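Arginase (RocF) (Helicobacter pylori, PDB 4G3H) probably catalyses the hydrolysis of L-arginine to L-ornithine and urea, using two manganese ions bound in each subunit. Local coordinates at residues L113-H118 against K260-L265; I229-D234 against G264-S269; Q44-L49 against K75-K80; F83-S88 against D303-S308. All coordinates share one frame; numbering follows the deposited sequence.

Interaction 1 of 4, residues L113-H118 against K260-L265; sequences LYLDAH and KQLLGL. With MN (manganese (II) ion), chain F; MN (manganese (II) ion), chain E.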
# COMPACT_ATOMS: atom_id res chain seq x y z
N LEU A 113 -6.53 -1.96 -5.32
CA LEU A 113 -7.21 -2.72 -4.27
C LEU A 113 -6.52 -2.18 -3.04
O LEU A 113 -5.32 -2.39 -2.85
CB LEU A 113 -6.95 -4.22 -4.43
CG LEU A 113 -7.54 -4.85 -5.70
CD1 LEU A 113 -7.07 -6.29 -5.84
CD2 LEU A 113 -9.07 -4.78 -5.65
N TYR A 114 -7.28 -1.47 -2.21
CA TYR A 114 -6.73 -0.84 -1.01
C TYR A 114 -7.35 -1.41 0.26
O TYR A 114 -8.49 -1.08 0.60
CB TYR A 114 -7.01 0.67 -1.09
CG TYR A 114 -6.04 1.57 -0.36
CD1 TYR A 114 -4.80 1.89 -0.93
CD2 TYR A 114 -6.35 2.12 0.88
CE1 TYR A 114 -3.91 2.73 -0.29
CE2 TYR A 114 -5.46 2.97 1.54
CZ TYR A 114 -4.24 3.28 0.94
OH TYR A 114 -3.35 4.14 1.55
N LEU A 115 -6.61 -2.26 0.96
CA LEU A 115 -7.10 -2.88 2.20
C LEU A 115 -6.55 -2.05 3.34
O LEU A 115 -5.34 -2.02 3.57
CB LEU A 115 -6.61 -4.33 2.29
CG LEU A 115 -7.27 -5.28 1.29
CD1 LEU A 115 -6.84 -4.91 -0.13
CD2 LEU A 115 -6.86 -6.73 1.62
N ASP A 116 -7.45 -1.40 4.07
CA ASP A 116 -7.01 -0.48 5.12
C ASP A 116 -8.17 -0.09 6.03
O ASP A 116 -9.33 -0.14 5.63
CB ASP A 116 -6.48 0.77 4.41
CG ASP A 116 -5.60 1.64 5.27
OD1 ASP A 116 -5.92 1.88 6.45
OD2 ASP A 116 -4.59 2.12 4.74
N ALA A 117 -7.85 0.29 7.26
CA ALA A 117 -8.88 0.73 8.19
C ALA A 117 -9.18 2.19 7.86
O ALA A 117 -10.22 2.72 8.25
CB ALA A 117 -8.37 0.62 9.63
N HIS A 118 -8.26 2.82 7.12
CA HIS A 118 -8.39 4.23 6.74
C HIS A 118 -8.48 4.47 5.23
O HIS A 118 -8.05 3.64 4.43
CB HIS A 118 -7.20 5.04 7.28
CG HIS A 118 -6.87 4.73 8.71
ND1 HIS A 118 -5.95 3.77 9.06
CD2 HIS A 118 -7.36 5.23 9.87
CE1 HIS A 118 -5.89 3.68 10.38
NE2 HIS A 118 -6.74 4.56 10.89
N LYS A 260 -7.10 -13.36 5.58
CA LYS A 260 -6.51 -14.44 4.78
C LYS A 260 -7.47 -14.92 3.70
O LYS A 260 -7.07 -15.19 2.57
CB LYS A 260 -6.10 -15.61 5.68
CG LYS A 260 -4.74 -15.42 6.35
CD LYS A 260 -4.62 -16.21 7.65
CE LYS A 260 -4.91 -17.69 7.47
NZ LYS A 260 -4.80 -18.42 8.76
N GLN A 261 -8.74 -15.04 4.06
CA GLN A 261 -9.76 -15.48 3.11
C GLN A 261 -9.97 -14.43 2.03
O GLN A 261 -10.00 -14.75 0.84
CB GLN A 261 -11.08 -15.75 3.83
CG GLN A 261 -11.14 -17.11 4.47
CD GLN A 261 -12.14 -17.17 5.60
OE1 GLN A 261 -13.29 -16.73 5.46
NE2 GLN A 261 -11.73 -17.73 6.74
N LEU A 262 -10.11 -13.17 2.43
CA LEU A 262 -10.32 -12.10 1.46
C LEU A 262 -9.10 -12.00 0.55
O LEU A 262 -9.25 -11.89 -0.67
CB LEU A 262 -10.54 -10.75 2.16
CG LEU A 262 -10.70 -9.56 1.21
CD1 LEU A 262 -12.01 -9.69 0.42
CD2 LEU A 262 -10.69 -8.25 2.00
N LEU A 263 -7.91 -12.03 1.13
CA LEU A 263 -6.69 -11.95 0.34
C LEU A 263 -6.57 -13.06 -0.70
O LEU A 263 -6.25 -12.81 -1.86
CB LEU A 263 -5.46 -11.98 1.25
CG LEU A 263 -4.81 -10.64 1.58
CD1 LEU A 263 -3.59 -10.89 2.46
CD2 LEU A 263 -4.42 -9.92 0.29
N GLY A 264 -6.82 -14.29 -0.27
CA GLY A 264 -6.73 -15.42 -1.18
C GLY A 264 -7.65 -15.30 -2.38
O GLY A 264 -7.25 -15.60 -3.52
N LEU A 265 -8.88 -14.87 -2.13
CA LEU A 265 -9.88 -14.69 -3.18
C LEU A 265 -9.50 -13.57 -4.14
O LEU A 265 -9.62 -13.70 -5.36
CB LEU A 265 -11.24 -14.41 -2.55
CG LEU A 265 -12.22 -15.58 -2.41
CD1 LEU A 265 -11.50 -16.85 -2.01
CD2 LEU A 265 -13.28 -15.20 -1.40
MN MN F . -4.35 2.52 7.92
MN MN E . -3.06 3.33 5.42

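Interaction 2 of 4, residues I229-D234 against G264-S269; sequences IYLSLD and GLLLES. With MN (manganese (II) ion), chain E; MN (manganese (II) ion), chain F.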
# COMPACT_ATOMS: atom_id res chain seq x y z
N ILE A 229 -3.59 -4.13 -12.13
CA ILE A 229 -4.01 -3.86 -10.78
C ILE A 229 -2.85 -3.78 -9.79
O ILE A 229 -1.86 -4.51 -9.90
CB ILE A 229 -5.01 -4.94 -10.33
CG1 ILE A 229 -6.19 -4.97 -11.31
CG2 ILE A 229 -5.50 -4.68 -8.92
CD1 ILE A 229 -7.20 -6.07 -11.03
N TYR A 230 -3.00 -2.87 -8.82
CA TYR A 230 -2.02 -2.66 -7.76
C TYR A 230 -2.74 -2.95 -6.44
O TYR A 230 -3.79 -2.36 -6.16
CB TYR A 230 -1.54 -1.20 -7.79
CG TYR A 230 -0.53 -0.84 -6.72
CD1 TYR A 230 0.85 -0.97 -6.95
CD2 TYR A 230 -0.94 -0.35 -5.48
CE1 TYR A 230 1.79 -0.63 -5.96
CE2 TYR A 230 -0.01 -0.01 -4.48
CZ TYR A 230 1.34 -0.15 -4.73
OH TYR A 230 2.25 0.18 -3.75
N LEU A 231 -2.20 -3.86 -5.64
CA LEU A 231 -2.82 -4.16 -4.34
C LEU A 231 -1.99 -3.58 -3.20
O LEU A 231 -0.79 -3.84 -3.07
CB LEU A 231 -2.98 -5.68 -4.12
CG LEU A 231 -3.85 -5.98 -2.88
CD1 LEU A 231 -4.65 -7.25 -3.10
CD2 LEU A 231 -2.98 -6.08 -1.63
N SER A 232 -2.65 -2.77 -2.37
CA SER A 232 -1.98 -2.15 -1.24
C SER A 232 -2.66 -2.61 0.05
O SER A 232 -3.83 -2.32 0.28
CB SER A 232 -2.04 -0.63 -1.35
OG SER A 232 -1.19 -0.03 -0.40
N LEU A 233 -1.91 -3.33 0.88
CA LEU A 233 -2.44 -3.85 2.13
C LEU A 233 -1.85 -3.21 3.38
O LEU A 233 -0.64 -3.29 3.61
CB LEU A 233 -2.22 -5.38 2.20
CG LEU A 233 -2.34 -6.03 3.60
CD1 LEU A 233 -3.75 -5.82 4.15
CD2 LEU A 233 -2.02 -7.51 3.52
N ASP A 234 -2.72 -2.61 4.18
CA ASP A 234 -2.34 -1.98 5.44
C ASP A 234 -2.84 -2.94 6.52
O ASP A 234 -4.04 -3.20 6.62
CB ASP A 234 -3.04 -0.62 5.60
CG ASP A 234 -2.64 0.11 6.88
OD1 ASP A 234 -2.33 -0.55 7.90
OD2 ASP A 234 -2.64 1.35 6.85
N GLY A 264 -6.82 -14.29 -0.27
CA GLY A 264 -6.73 -15.42 -1.18
C GLY A 264 -7.65 -15.30 -2.38
O GLY A 264 -7.25 -15.60 -3.52
N LEU A 265 -8.88 -14.87 -2.13
CA LEU A 265 -9.88 -14.69 -3.18
C LEU A 265 -9.50 -13.57 -4.14
O LEU A 265 -9.62 -13.70 -5.36
CB LEU A 265 -11.24 -14.41 -2.55
CG LEU A 265 -12.22 -15.58 -2.41
CD1 LEU A 265 -11.50 -16.85 -2.01
CD2 LEU A 265 -13.28 -15.20 -1.40
N LEU A 266 -9.04 -12.44 -3.59
CA LEU A 266 -8.66 -11.32 -4.43
C LEU A 266 -7.46 -11.68 -5.30
O LEU A 266 -7.40 -11.32 -6.48
CB LEU A 266 -8.32 -10.09 -3.57
CG LEU A 266 -9.45 -9.33 -2.87
CD1 LEU A 266 -8.84 -8.16 -2.14
CD2 LEU A 266 -10.48 -8.83 -3.88
N LEU A 267 -6.48 -12.37 -4.71
CA LEU A 267 -5.29 -12.75 -5.45
C LEU A 267 -5.62 -13.73 -6.58
O LEU A 267 -5.07 -13.63 -7.67
CB LEU A 267 -4.25 -13.38 -4.51
CG LEU A 267 -3.69 -12.45 -3.43
CD1 LEU A 267 -2.68 -13.19 -2.57
CD2 LEU A 267 -3.05 -11.24 -4.08
N GLU A 268 -6.52 -14.66 -6.31
CA GLU A 268 -6.91 -15.63 -7.31
C GLU A 268 -7.81 -14.99 -8.37
O GLU A 268 -7.67 -15.25 -9.56
CB GLU A 268 -7.63 -16.80 -6.64
CG GLU A 268 -7.64 -18.08 -7.46
CD GLU A 268 -6.25 -18.59 -7.78
OE1 GLU A 268 -5.42 -18.67 -6.85
OE2 GLU A 268 -6.00 -18.92 -8.95
N SER A 269 -8.74 -14.14 -7.93
CA SER A 269 -9.66 -13.48 -8.85
C SER A 269 -8.98 -12.49 -9.80
O SER A 269 -9.48 -12.25 -10.89
CB SER A 269 -10.75 -12.75 -8.08
OG SER A 269 -11.48 -13.65 -7.26
MN MN E . -3.06 3.33 5.42
MN MN F . -4.35 2.52 7.92

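Interaction 3 of 4, residues Q44-L49 against K75-K80; sequences QERCVL and KEVFEK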
# COMPACT_ATOMS: atom_id res chain seq x y z
N GLN A 44 15.79 -11.46 -5.68
CA GLN A 44 16.45 -10.22 -5.35
C GLN A 44 15.79 -9.45 -4.21
O GLN A 44 14.58 -9.27 -4.19
CB GLN A 44 16.51 -9.34 -6.61
CG GLN A 44 16.96 -7.91 -6.37
CD GLN A 44 17.00 -7.09 -7.65
OE1 GLN A 44 16.78 -5.88 -7.63
NE2 GLN A 44 17.29 -7.75 -8.76
N GLU A 45 16.62 -9.03 -3.26
CA GLU A 45 16.15 -8.25 -2.13
C GLU A 45 16.73 -6.85 -2.31
O GLU A 45 17.94 -6.65 -2.16
CB GLU A 45 16.65 -8.83 -0.80
CG GLU A 45 16.37 -7.93 0.40
CD GLU A 45 17.25 -8.23 1.61
OE1 GLU A 45 18.24 -8.97 1.46
OE2 GLU A 45 16.95 -7.72 2.71
N ARG A 46 15.88 -5.89 -2.66
CA ARG A 46 16.37 -4.53 -2.83
C ARG A 46 15.94 -3.55 -1.74
O ARG A 46 14.76 -3.44 -1.42
CB ARG A 46 15.95 -3.91 -4.17
CG ARG A 46 16.63 -2.57 -4.18
CD ARG A 46 16.26 -1.45 -5.05
NE ARG A 46 16.39 -1.63 -6.48
CZ ARG A 46 16.77 -0.65 -7.29
NH1 ARG A 46 17.08 0.54 -6.79
NH2 ARG A 46 16.75 -0.82 -8.60
N CYS A 47 16.91 -2.81 -1.20
CA CYS A 47 16.61 -1.81 -0.19
C CYS A 47 16.41 -0.49 -0.92
O CYS A 47 17.22 -0.13 -1.78
CB CYS A 47 17.78 -1.65 0.80
SG CYS A 47 17.45 -0.42 2.11
N VAL A 48 15.33 0.21 -0.59
CA VAL A 48 15.03 1.49 -1.22
C VAL A 48 14.85 2.53 -0.11
O VAL A 48 14.06 2.33 0.81
CB VAL A 48 13.73 1.41 -2.07
CG1 VAL A 48 13.36 2.80 -2.60
CG2 VAL A 48 13.94 0.45 -3.22
N LEU A 49 15.61 3.62 -0.20
CA LEU A 49 15.55 4.68 0.79
C LEU A 49 14.43 5.67 0.50
O LEU A 49 14.12 5.96 -0.66
CB LEU A 49 16.89 5.42 0.87
CG LEU A 49 18.12 4.55 1.16
CD1 LEU A 49 19.34 5.45 1.29
CD2 LEU A 49 17.91 3.75 2.45
N LYS A 75 10.88 2.83 -10.30
CA LYS A 75 10.61 2.60 -11.72
C LYS A 75 11.50 1.46 -12.19
O LYS A 75 11.07 0.61 -12.96
CB LYS A 75 10.87 3.85 -12.55
CG LYS A 75 9.89 4.98 -12.32
CD LYS A 75 10.01 6.06 -13.39
CE LYS A 75 9.66 5.51 -14.77
NZ LYS A 75 9.63 6.57 -15.82
N GLU A 76 12.75 1.45 -11.73
CA GLU A 76 13.69 0.39 -12.10
C GLU A 76 13.11 -0.96 -11.70
O GLU A 76 13.22 -1.94 -12.43
CB GLU A 76 15.03 0.58 -11.40
CG GLU A 76 15.83 1.78 -11.88
CD GLU A 76 17.20 1.88 -11.22
OE1 GLU A 76 17.96 2.81 -11.56
OE2 GLU A 76 17.51 1.04 -10.35
N VAL A 77 12.49 -1.01 -10.52
CA VAL A 77 11.89 -2.25 -10.04
C VAL A 77 10.69 -2.64 -10.90
O VAL A 77 10.60 -3.77 -11.38
CB VAL A 77 11.43 -2.12 -8.57
CG1 VAL A 77 10.60 -3.34 -8.17
CG2 VAL A 77 12.64 -1.96 -7.65
N PHE A 78 9.78 -1.70 -11.12
CA PHE A 78 8.58 -1.99 -11.90
C PHE A 78 8.83 -2.27 -13.38
O PHE A 78 7.95 -2.79 -14.07
CB PHE A 78 7.56 -0.87 -11.73
CG PHE A 78 6.99 -0.76 -10.34
CD1 PHE A 78 6.53 -1.90 -9.68
CD2 PHE A 78 6.90 0.47 -9.70
CE1 PHE A 78 5.98 -1.81 -8.39
CE2 PHE A 78 6.36 0.57 -8.42
CZ PHE A 78 5.89 -0.57 -7.76
N GLU A 79 10.02 -1.94 -13.86
CA GLU A 79 10.35 -2.18 -15.26
C GLU A 79 10.79 -3.62 -15.51
O GLU A 79 10.82 -4.08 -16.65
CB GLU A 79 11.43 -1.20 -15.73
CG GLU A 79 10.91 0.21 -15.94
CD GLU A 79 12.00 1.22 -16.25
OE1 GLU A 79 11.66 2.39 -16.52
OE2 GLU A 79 13.19 0.83 -16.23
N LYS A 80 11.14 -4.33 -14.44
CA LYS A 80 11.54 -5.73 -14.55
C LYS A 80 10.27 -6.57 -14.71
O LYS A 80 9.20 -6.13 -14.30
CB LYS A 80 12.30 -6.19 -13.30
CG LYS A 80 13.55 -5.39 -13.00
CD LYS A 80 14.34 -6.02 -11.86
CE LYS A 80 14.85 -7.41 -12.24
NZ LYS A 80 15.67 -8.05 -11.18

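Interaction 4 of 4, residues F83-S88 against D303-S308; sequences FPLILS and DLIINS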
# COMPACT_ATOMS: atom_id res chain seq x y z
N PHE A 83 7.69 -10.36 -10.50
CA PHE A 83 6.65 -9.84 -9.61
C PHE A 83 7.27 -9.18 -8.37
O PHE A 83 8.13 -9.76 -7.71
CB PHE A 83 5.72 -10.96 -9.16
CG PHE A 83 4.46 -10.47 -8.51
CD1 PHE A 83 3.35 -10.15 -9.28
CD2 PHE A 83 4.41 -10.24 -7.14
CE1 PHE A 83 2.20 -9.62 -8.69
CE2 PHE A 83 3.27 -9.71 -6.54
CZ PHE A 83 2.16 -9.40 -7.32
N PRO A 84 6.83 -7.96 -8.05
CA PRO A 84 7.39 -7.28 -6.88
C PRO A 84 6.54 -7.30 -5.60
O PRO A 84 5.34 -6.99 -5.62
CB PRO A 84 7.58 -5.87 -7.39
CG PRO A 84 6.30 -5.67 -8.18
CD PRO A 84 6.13 -7.00 -8.92
N LEU A 85 7.16 -7.69 -4.50
CA LEU A 85 6.50 -7.68 -3.20
C LEU A 85 7.15 -6.49 -2.51
O LEU A 85 8.36 -6.49 -2.27
CB LEU A 85 6.77 -8.97 -2.43
CG LEU A 85 6.24 -8.94 -0.99
CD1 LEU A 85 4.76 -8.57 -0.98
CD2 LEU A 85 6.46 -10.29 -0.35
N ILE A 86 6.35 -5.48 -2.19
CA ILE A 86 6.87 -4.26 -1.58
C ILE A 86 6.51 -4.00 -0.12
O ILE A 86 5.34 -3.79 0.20
CB ILE A 86 6.43 -3.04 -2.41
CG1 ILE A 86 6.78 -3.27 -3.89
CG2 ILE A 86 7.10 -1.78 -1.89
CD1 ILE A 86 5.98 -2.41 -4.82
N LEU A 87 7.45 -4.01 0.69
CA LEU A 87 7.38 -3.56 2.00
C LEU A 87 7.69 -2.11 2.20
O LEU A 87 8.67 -1.79 2.41
CB LEU A 87 8.01 -4.51 3.00
CG LEU A 87 8.08 -5.97 2.74
CD1 LEU A 87 8.92 -6.69 3.33
CD2 LEU A 87 6.96 -6.50 2.99
N SER A 88 6.67 -1.36 2.16
CA SER A 88 6.58 0.03 2.18
C SER A 88 6.95 0.84 3.41
O SER A 88 7.09 1.85 3.32
CB SER A 88 5.40 0.53 1.44
OG SER A 88 4.33 0.49 2.07
N ASP A 303 3.59 -15.30 3.26
CA ASP A 303 3.68 -16.61 2.60
C ASP A 303 2.52 -16.79 1.62
O ASP A 303 2.70 -17.26 0.51
CB ASP A 303 3.62 -17.77 3.60
CG ASP A 303 4.84 -17.84 4.49
OD1 ASP A 303 5.95 -17.52 4.02
OD2 ASP A 303 4.68 -18.24 5.66
N LEU A 304 1.32 -16.42 2.07
CA LEU A 304 0.13 -16.54 1.26
C LEU A 304 0.24 -15.70 -0.01
O LEU A 304 -0.09 -16.16 -1.10
CB LEU A 304 -1.09 -16.10 2.08
CG LEU A 304 -2.48 -16.14 1.45
CD1 LEU A 304 -3.52 -16.23 2.54
CD2 LEU A 304 -2.70 -14.92 0.60
N ILE A 305 0.72 -14.46 0.12
CA ILE A 305 0.87 -13.58 -1.03
C ILE A 305 1.94 -14.12 -1.98
O ILE A 305 1.74 -14.20 -3.19
CB ILE A 305 1.30 -12.17 -0.60
CG1 ILE A 305 0.22 -11.55 0.28
CG2 ILE A 305 1.60 -11.33 -1.83
CD1 ILE A 305 0.60 -10.20 0.86
N ILE A 306 3.09 -14.48 -1.41
CA ILE A 306 4.20 -14.99 -2.20
C ILE A 306 3.86 -16.29 -2.91
O ILE A 306 4.12 -16.43 -4.12
CB ILE A 306 5.43 -15.20 -1.31
CG1 ILE A 306 5.89 -13.84 -0.77
CG2 ILE A 306 6.55 -15.87 -2.12
CD1 ILE A 306 6.99 -13.93 0.27
N ASN A 307 3.28 -17.24 -2.18
CA ASN A 307 2.93 -18.52 -2.77
C ASN A 307 1.85 -18.45 -3.85
O ASN A 307 1.80 -19.29 -4.74
CB ASN A 307 2.54 -19.51 -1.67
CG ASN A 307 3.73 -19.91 -0.81
OD1 ASN A 307 4.82 -20.14 -1.32
ND2 ASN A 307 3.52 -19.99 0.50
N SER A 308 1.00 -17.43 -3.80
CA SER A 308 -0.04 -17.28 -4.81
C SER A 308 0.47 -16.55 -6.04
O SER A 308 0.13 -16.91 -7.17
CB SER A 308 -1.24 -16.51 -4.25
OG SER A 308 -1.78 -17.18 -3.12

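Interaction 1 of 4, residues L113-H118 against K260-L265
In the parallel sheet of the arginase alpha/beta fold, Leu115, the last residue of strand 110-115, packs against Leu262 and Leu263 of helix 256-269, just before the chain enters the binuclear manganese site. The contact is purely apolar and rests on one methyl. CD2 of Leu115 meets CD2 of Leu262 tip to tip at 4.1 Å, and the same CD2 lies 4.2 Å from CD2 of Leu263. Leu262 points toward the strand, and with its CG anti to the backbone N (chi1 177°) its CD2 reaches Leu115, whereas Leu263 leaves the helix at a slant and only the end of its side chain reaches Leu115. Leucine suits all three places: its branched end can bridge a gap in which the nearest CA atoms, those of Leu115 and Leu263, are still 9.3 Å apart.

Directly after Leu115 the character of the chain changes from apolar to metal-binding. Asp116 bridges the two ions: OD1 binds the manganese of chain F at 2.2 Å and OD2 that of chain E at 2.1 Å. His118 adds ND1 to the chain F ion at 2.3 Å. An Asx turn shapes this loop, the backbone N of His118 donating to OD1 of Asp116 from above the carboxylate plane, 2.6 Å away, so one oxygen serves both metal and turn. Asp234 and Asp236 complete the protein ligands of the first ion, Asp120 and Asp234 those of the second. Around the leucines, Phe182 of strand 179-182 touches both Leu115 and Leu262, and Leu233 of the adjoining strand 228-234 packs against Leu115.

Interaction 2 of 4, residues I229-D234 against G264-S269
Leu231 meets Leu266 and Leu267 through a single methyl: its CD1 lies 4.4 Å from CD1 of Leu266 and equally 4.4 Å from CD2 of Leu267. These are loose van der Waals contacts between buried side chains, with the CA atoms of Leu231 and Leu267 9.0 Å apart. Leu266 projects toward the strand. Leu267 starts off to one side of that direction, and its CG, anti to the carbonyl carbon (chi1 -64°), carries CD2 round to Leu231. Two consecutive leucines on the helix thus share one leucine of the strand; the branched end of leucine lets one methyl of the strand touch both neighbours on the helix.

The strand, the helix and the strand that follows, 228-234, 256-269 and 274-280, form a beta-alpha-beta unit, and this contact seats the helix on the sheet. Leu274 of the third element touches both Leu231 and Leu267, while Leu113 of strand 110-115 flanks Leu231 on the neighbouring strand.

At the last turn of the helix Ser269 folds back: its OG donates to the backbone O of Leu265 at 2.7 Å, from 38° above the carbonyl plane, while N of Ser269 reaches that oxygen from the opposite face at 2.8 Å. Two bonds therefore grip the one carbonyl, and the serine hydroxyl is satisfied by its own helix.

At the C-terminal end of strand 228-234 stands Asp234, whose OD2 bridges both manganese ions, 2.3 Å from that of chain F and 2.5 Å from that of chain E. Its CG lies anti to the backbone N (chi1 -177°), extending the carboxylate toward the ions, where Asp116 is the other aspartate shared by both.

Interaction 3 of 4, residues Q44-L49 against K75-K80
Arg46 of edge strand 44-50 and Glu76 of helix 59-78 form a salt bridge near the protein surface. NH2 of Arg46 donates to OE2 of Glu76 at 2.7 Å in a nearly straight bond, N-H...O 174°. The oxygen lies in the guanidinium plane and is approached on its anti lone pair, away from OE1. With the two planes 59° apart and the side chains crossing at about a right angle, this is a single-point bridge rather than a paired, side-on one. Arg46 leaves the strand with CG anti to the backbone N (chi1 -176°) and bends at chi3, which turns the guanidinium toward Glu76. Neighbouring charges have partners too: OE2 of Glu45 is held by a salt bridge to NE of Arg25, and NZ of Lys75 by a hydrogen bond to OG of Ser103.

CG2 of Val77 sits 3.9 Å from NE of Arg46, oblique to the guanidinium. The side chain of Arg46 also touches Cys73, one turn before Val77 in the helix.

Long polar residues suit this margin, spanning from strand to helix with their charged ends near water. The Arg46-Glu76 salt bridge, at the surface, is probably partly screened by solvent, with Val77 a buried, uncharged neighbour of the guanidinium.

Interaction 4 of 4, residues F83-S88 against D303-S308
Leu85 and Ile306 cross at about a right angle, the leucine of strand 84-87 reaching out from the sheet toward the helix while the isoleucine runs across its end. CD2 of Leu85 lies 3.6 Å from CG1 of Ile306 and 3.7 Å from CD1 of the same residue, so one methyl rests along the last bond of the isoleucine chain. The other branch is used too: CD1 of Leu85 approaches CG2 of Ile305 at 4.3 Å. The fork of Leu85 thus divides between two successive helix residues, CD2 taking the closer one.

The torsions explain the crossing. Leu85 has CG anti to its own backbone N (chi1 173°), which sends the fork toward the helix. Ile305 already points at the strand, but Ile306 starts off to the side, and its CG1, set anti to the carbonyl carbon (chi1 -64°), brings the longer branch back over Leu85. A beta-branched residue is well suited here, since CG2 and CG1 fill two directions at once. The nearest CA atoms, those of Leu85 and Ile306, are 7.7 Å apart.

Farther along the helix, OG of Ser308 donates to the backbone O of Leu304 at 2.8 Å, so its hydroxyl is satisfied within the helix. Val277 and Val279 of strand 274-280 extend the apolar surface under Ile305, while Met1 and Thr41 lie against Ile306. The arrangement is that of a three-layered alpha/beta/alpha fold, in which helix 293-309, near the C-terminus, covers one face of the parallel sheet and Pro84 and Ile86 turn to helix 59-78.

In the fold
Interactions 1, 2 and 4 are buried and wholly apolar, each setting one strand leucine against two consecutive helix residues, whereas interaction 3 lies at the surface and relies on a salt bridge. Interactions 1 and 2 share helix 256-269 and use adjacent strands, 110-115 and 228-234, both leading to the manganese site. Interaction 4 brings helix 293-309 alongside: Leu304 packs on Leu263 and Leu267, linking the two helices on the same face. Interaction 3 sits at the outermost strand, about 24 Å between centres from interaction 1, yet meets interaction 4 where Phe78 packs on Pro84 and Ile86. Chemistry thus follows place, leucine and isoleucine inside, charge at the margin.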